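Local coordinates for Lpg2148(MvcA) (Legionella pneumophila subsp. pneumophila str. Philadelphia 1, PDB 6K11), which probably acts as a deamidase-type effector that removes ubiquitin from the host ubiquitin-conjugating enzyme UBE2N and so regulates its activity, at residues Phe162-Leu172 / Phe218-Ile229. Residues are numbered along the deposited sequence; the frame is centred on the assembly and turned at random.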
# COMPACT_ATOMS: atom_id res chain seq x y z
N PHE A 162 22.06 -5.56 -10.69
CA PHE A 162 21.08 -4.71 -10.04
C PHE A 162 20.09 -5.66 -9.38
O PHE A 162 19.58 -6.57 -10.04
CB PHE A 162 20.39 -3.76 -11.03
CG PHE A 162 19.16 -3.07 -10.48
CD1 PHE A 162 19.21 -2.37 -9.27
CD2 PHE A 162 17.96 -3.11 -11.17
CE1 PHE A 162 18.08 -1.73 -8.76
CE2 PHE A 162 16.82 -2.48 -10.68
CZ PHE A 162 16.87 -1.79 -9.47
N ILE A 163 19.87 -5.48 -8.07
CA ILE A 163 18.82 -6.19 -7.35
C ILE A 163 17.68 -5.20 -7.17
O ILE A 163 17.87 -4.15 -6.55
CB ILE A 163 19.30 -6.70 -5.98
CG1 ILE A 163 20.44 -7.68 -6.14
CG2 ILE A 163 18.12 -7.32 -5.20
CD1 ILE A 163 20.95 -8.24 -4.83
N ASP A 164 16.49 -5.52 -7.70
CA ASP A 164 15.41 -4.56 -7.67
C ASP A 164 14.61 -4.66 -6.36
O ASP A 164 14.95 -5.41 -5.45
CB ASP A 164 14.53 -4.69 -8.92
CG ASP A 164 13.55 -5.88 -8.87
OD1 ASP A 164 13.63 -6.76 -7.98
OD2 ASP A 164 12.70 -5.93 -9.79
N LYS A 165 13.54 -3.85 -6.29
CA LYS A 165 12.71 -3.75 -5.08
C LYS A 165 12.19 -5.12 -4.63
O LYS A 165 12.09 -5.38 -3.43
CB LYS A 165 11.55 -2.78 -5.33
CG LYS A 165 10.45 -3.35 -6.23
CD LYS A 165 9.55 -2.29 -6.86
CE LYS A 165 8.94 -2.82 -8.15
NZ LYS A 165 7.61 -2.27 -8.48
N MET A 166 11.87 -6.00 -5.57
CA MET A 166 11.35 -7.33 -5.25
C MET A 166 12.45 -8.36 -5.02
O MET A 166 12.14 -9.50 -4.66
CB MET A 166 10.43 -7.80 -6.36
CG MET A 166 9.38 -6.77 -6.74
SD MET A 166 7.97 -6.75 -5.60
CE MET A 166 8.49 -5.65 -4.29
N GLY A 167 13.71 -7.99 -5.20
CA GLY A 167 14.79 -8.95 -5.09
C GLY A 167 15.15 -9.67 -6.37
O GLY A 167 15.92 -10.62 -6.33
N ASN A 168 14.58 -9.26 -7.50
CA ASN A 168 14.98 -9.80 -8.80
C ASN A 168 16.41 -9.40 -9.12
O ASN A 168 16.79 -8.24 -8.97
CB ASN A 168 14.05 -9.28 -9.90
CG ASN A 168 12.61 -9.73 -9.72
OD1 ASN A 168 12.33 -10.91 -9.51
ND2 ASN A 168 11.68 -8.77 -9.83
N LEU A 169 17.19 -10.35 -9.62
CA LEU A 169 18.62 -10.15 -9.86
C LEU A 169 18.85 -9.94 -11.35
O LEU A 169 18.63 -10.86 -12.15
CB LEU A 169 19.41 -11.34 -9.33
CG LEU A 169 20.93 -11.36 -9.45
CD1 LEU A 169 21.54 -10.38 -8.47
CD2 LEU A 169 21.44 -12.77 -9.20
N PHE A 170 19.29 -8.75 -11.73
CA PHE A 170 19.50 -8.40 -13.13
C PHE A 170 21.00 -8.31 -13.39
O PHE A 170 21.68 -7.47 -12.78
CB PHE A 170 18.83 -7.08 -13.50
CG PHE A 170 17.33 -7.11 -13.44
CD1 PHE A 170 16.67 -6.82 -12.25
CD2 PHE A 170 16.57 -7.40 -14.57
CE1 PHE A 170 15.28 -6.84 -12.19
CE2 PHE A 170 15.18 -7.43 -14.52
CZ PHE A 170 14.54 -7.14 -13.31
N ASN A 171 21.50 -9.15 -14.29
CA ASN A 171 22.86 -9.01 -14.78
C ASN A 171 22.89 -7.83 -15.75
O ASN A 171 22.12 -7.80 -16.72
CB ASN A 171 23.34 -10.30 -15.46
CG ASN A 171 24.83 -10.28 -15.79
OD1 ASN A 171 25.36 -9.27 -16.27
ND2 ASN A 171 25.51 -11.40 -15.55
N LEU A 172 23.74 -6.85 -15.48
CA LEU A 172 23.74 -5.62 -16.26
C LEU A 172 24.58 -5.72 -17.54
O LEU A 172 24.58 -4.76 -18.32
CB LEU A 172 24.24 -4.45 -15.40
CG LEU A 172 23.29 -4.01 -14.27
CD1 LEU A 172 23.74 -2.66 -13.68
CD2 LEU A 172 21.85 -3.92 -14.80
N PHE A 218 23.93 1.28 -16.74
CA PHE A 218 22.61 1.12 -16.12
C PHE A 218 21.55 1.94 -16.84
O PHE A 218 20.48 1.42 -17.17
CB PHE A 218 22.69 1.51 -14.65
CG PHE A 218 21.45 1.20 -13.86
CD1 PHE A 218 21.13 -0.11 -13.53
CD2 PHE A 218 20.61 2.22 -13.43
CE1 PHE A 218 19.98 -0.39 -12.79
CE2 PHE A 218 19.47 1.94 -12.69
CZ PHE A 218 19.16 0.64 -12.37
N ASN A 219 21.82 3.23 -17.07
CA ASN A 219 20.84 4.10 -17.72
C ASN A 219 20.47 3.60 -19.11
O ASN A 219 19.33 3.79 -19.56
CB ASN A 219 21.37 5.54 -17.84
CG ASN A 219 21.51 6.23 -16.50
OD1 ASN A 219 21.01 5.75 -15.49
ND2 ASN A 219 22.19 7.37 -16.49
N GLU A 220 21.42 2.96 -19.80
CA GLU A 220 21.19 2.50 -21.16
C GLU A 220 20.11 1.43 -21.24
O GLU A 220 19.46 1.28 -22.29
CB GLU A 220 22.49 1.95 -21.76
CG GLU A 220 23.49 3.00 -22.20
CD GLU A 220 23.44 3.26 -23.70
OE1 GLU A 220 23.06 4.39 -24.10
OE2 GLU A 220 23.77 2.34 -24.48
N GLN A 221 19.93 0.63 -20.18
CA GLN A 221 18.99 -0.48 -20.19
C GLN A 221 17.84 -0.28 -19.20
O GLN A 221 17.21 -1.27 -18.79
CB GLN A 221 19.72 -1.78 -19.89
CG GLN A 221 20.47 -1.78 -18.57
CD GLN A 221 21.48 -2.91 -18.48
OE1 GLN A 221 21.11 -4.08 -18.50
NE2 GLN A 221 22.75 -2.57 -18.38
N LYS A 222 17.54 0.97 -18.84
CA LYS A 222 16.58 1.26 -17.77
C LYS A 222 15.18 0.71 -18.06
O LYS A 222 14.41 0.47 -17.12
CB LYS A 222 16.48 2.78 -17.56
CG LYS A 222 17.42 3.33 -16.49
CD LYS A 222 17.03 4.77 -16.09
CE LYS A 222 18.07 5.40 -15.15
NZ LYS A 222 17.57 5.75 -13.78
N GLU A 223 14.84 0.51 -19.33
CA GLU A 223 13.52 -0.02 -19.65
C GLU A 223 13.38 -1.49 -19.29
O GLU A 223 12.28 -2.03 -19.40
CB GLU A 223 13.22 0.21 -21.14
CG GLU A 223 13.98 -0.68 -22.11
CD GLU A 223 15.52 -0.51 -22.07
OE1 GLU A 223 16.21 -1.41 -22.61
OE2 GLU A 223 16.03 0.52 -21.55
N ARG A 224 14.45 -2.15 -18.83
CA ARG A 224 14.31 -3.50 -18.29
C ARG A 224 13.67 -3.51 -16.91
O ARG A 224 13.18 -4.56 -16.46
CB ARG A 224 15.67 -4.19 -18.15
CG ARG A 224 16.41 -4.47 -19.44
CD ARG A 224 17.78 -5.08 -19.11
NE ARG A 224 17.72 -6.45 -18.60
CZ ARG A 224 18.74 -7.06 -18.00
NH1 ARG A 224 19.89 -6.41 -17.86
NH2 ARG A 224 18.63 -8.30 -17.56
N PHE A 225 13.69 -2.39 -16.20
CA PHE A 225 13.36 -2.37 -14.79
C PHE A 225 12.11 -1.54 -14.53
O PHE A 225 11.71 -0.72 -15.35
CB PHE A 225 14.51 -1.79 -13.97
CG PHE A 225 15.86 -2.20 -14.45
CD1 PHE A 225 16.21 -3.54 -14.48
CD2 PHE A 225 16.79 -1.25 -14.84
CE1 PHE A 225 17.47 -3.93 -14.91
CE2 PHE A 225 18.04 -1.64 -15.28
CZ PHE A 225 18.38 -2.98 -15.31
N ASP A 226 11.54 -1.77 -13.35
CA ASP A 226 10.39 -1.00 -12.85
C ASP A 226 10.85 -0.37 -11.54
O ASP A 226 11.05 -1.08 -10.55
CB ASP A 226 9.16 -1.90 -12.68
CG ASP A 226 7.90 -1.13 -12.22
OD1 ASP A 226 7.92 0.11 -12.11
OD2 ASP A 226 6.88 -1.81 -11.98
N PHE A 227 11.10 0.94 -11.55
CA PHE A 227 11.52 1.64 -10.34
C PHE A 227 10.35 2.10 -9.48
O PHE A 227 10.57 2.65 -8.40
CB PHE A 227 12.37 2.86 -10.70
CG PHE A 227 13.60 2.53 -11.49
CD1 PHE A 227 14.36 1.42 -11.17
CD2 PHE A 227 14.00 3.35 -12.54
CE1 PHE A 227 15.51 1.12 -11.89
CE2 PHE A 227 15.16 3.06 -13.26
CZ PHE A 227 15.90 1.95 -12.94
N TRP A 228 9.12 1.92 -9.95
CA TRP A 228 7.96 2.41 -9.21
C TRP A 228 7.55 1.39 -8.15
O TRP A 228 7.61 0.18 -8.37
CB TRP A 228 6.81 2.68 -10.17
CG TRP A 228 7.08 3.81 -11.13
CD1 TRP A 228 7.63 3.71 -12.38
CD2 TRP A 228 6.81 5.20 -10.92
NE1 TRP A 228 7.71 4.96 -12.97
CE2 TRP A 228 7.21 5.89 -12.09
CE3 TRP A 228 6.25 5.94 -9.86
CZ2 TRP A 228 7.09 7.27 -12.22
CZ3 TRP A 228 6.13 7.31 -9.99
CH2 TRP A 228 6.55 7.97 -11.17
N ILE A 229 7.15 1.89 -6.98
CA ILE A 229 6.71 1.03 -5.88
C ILE A 229 5.46 1.63 -5.25
O ILE A 229 5.32 2.86 -5.17
CB ILE A 229 7.84 0.84 -4.85
CG1 ILE A 229 7.41 -0.10 -3.72
CG2 ILE A 229 8.31 2.16 -4.29
CD1 ILE A 229 8.54 -0.39 -2.76
O HOH W 1 12.37 -4.04 -11.87
O HOH W 2 12.95 -1.90 -8.24
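Four phenylalanines make the apolar centre of this contact, joined by three edge-to-face pairs. Phe218 sets its edge on one face of Phe162, CE1 lying 3.6 Å from CG of Phe162. Phe162 in turn points its edge at a face of Phe225, with the ring planes at 71°. Phe225 then presents its own edge to the face of Phe170, with Phe225 CD1 over the centre of the Phe170 ring. With CG anti to the backbone N (chi1 167°), the Phe162 ring lies between Phe218 and Phe225. Leu172 touches two of the rings: CD1 meets the edge of Phe218, and CD2 lies 3.6 Å from CZ of Phe225.

Amide and guanidinium groups grip the end of the hairpin strand. Gln221 NE2 donates to Leu172 O at 2.9 Å, in the carbonyl plane and on a lone pair. Arg224 NH1 gives nearly straight bonding (174°) to Asn171 O and also donates to Gln221 OE1 at 2.7 Å. Both bonds from NH1 lie in the guanidinium plane and help set the rotation of the Arg224 head. Arg224 NH2 lies at the edge of the Phe170 ring.

Charge and water work at the turn from Asp164 to Gly167. Lys165 reaches along Ile229, and its NZ comes within 2.5 Å of Trp228 O, a hydrogen bond whose length is doubtfully short. A long salt bridge runs from NZ to Asp226 OD2. One water links Asp164 OD2 to Asp226 N, and another links Lys165 N to Asp226 O.

The hairpin of the insertion domain is thus fastened to the segment that leaves helix 206-220 and enters strand 228-238 of the antiparallel sheet. The aromatic cluster ties it to the last turn of that helix and to Phe225 beyond it, whereas polar and partly water-mediated bonds join it to the linker.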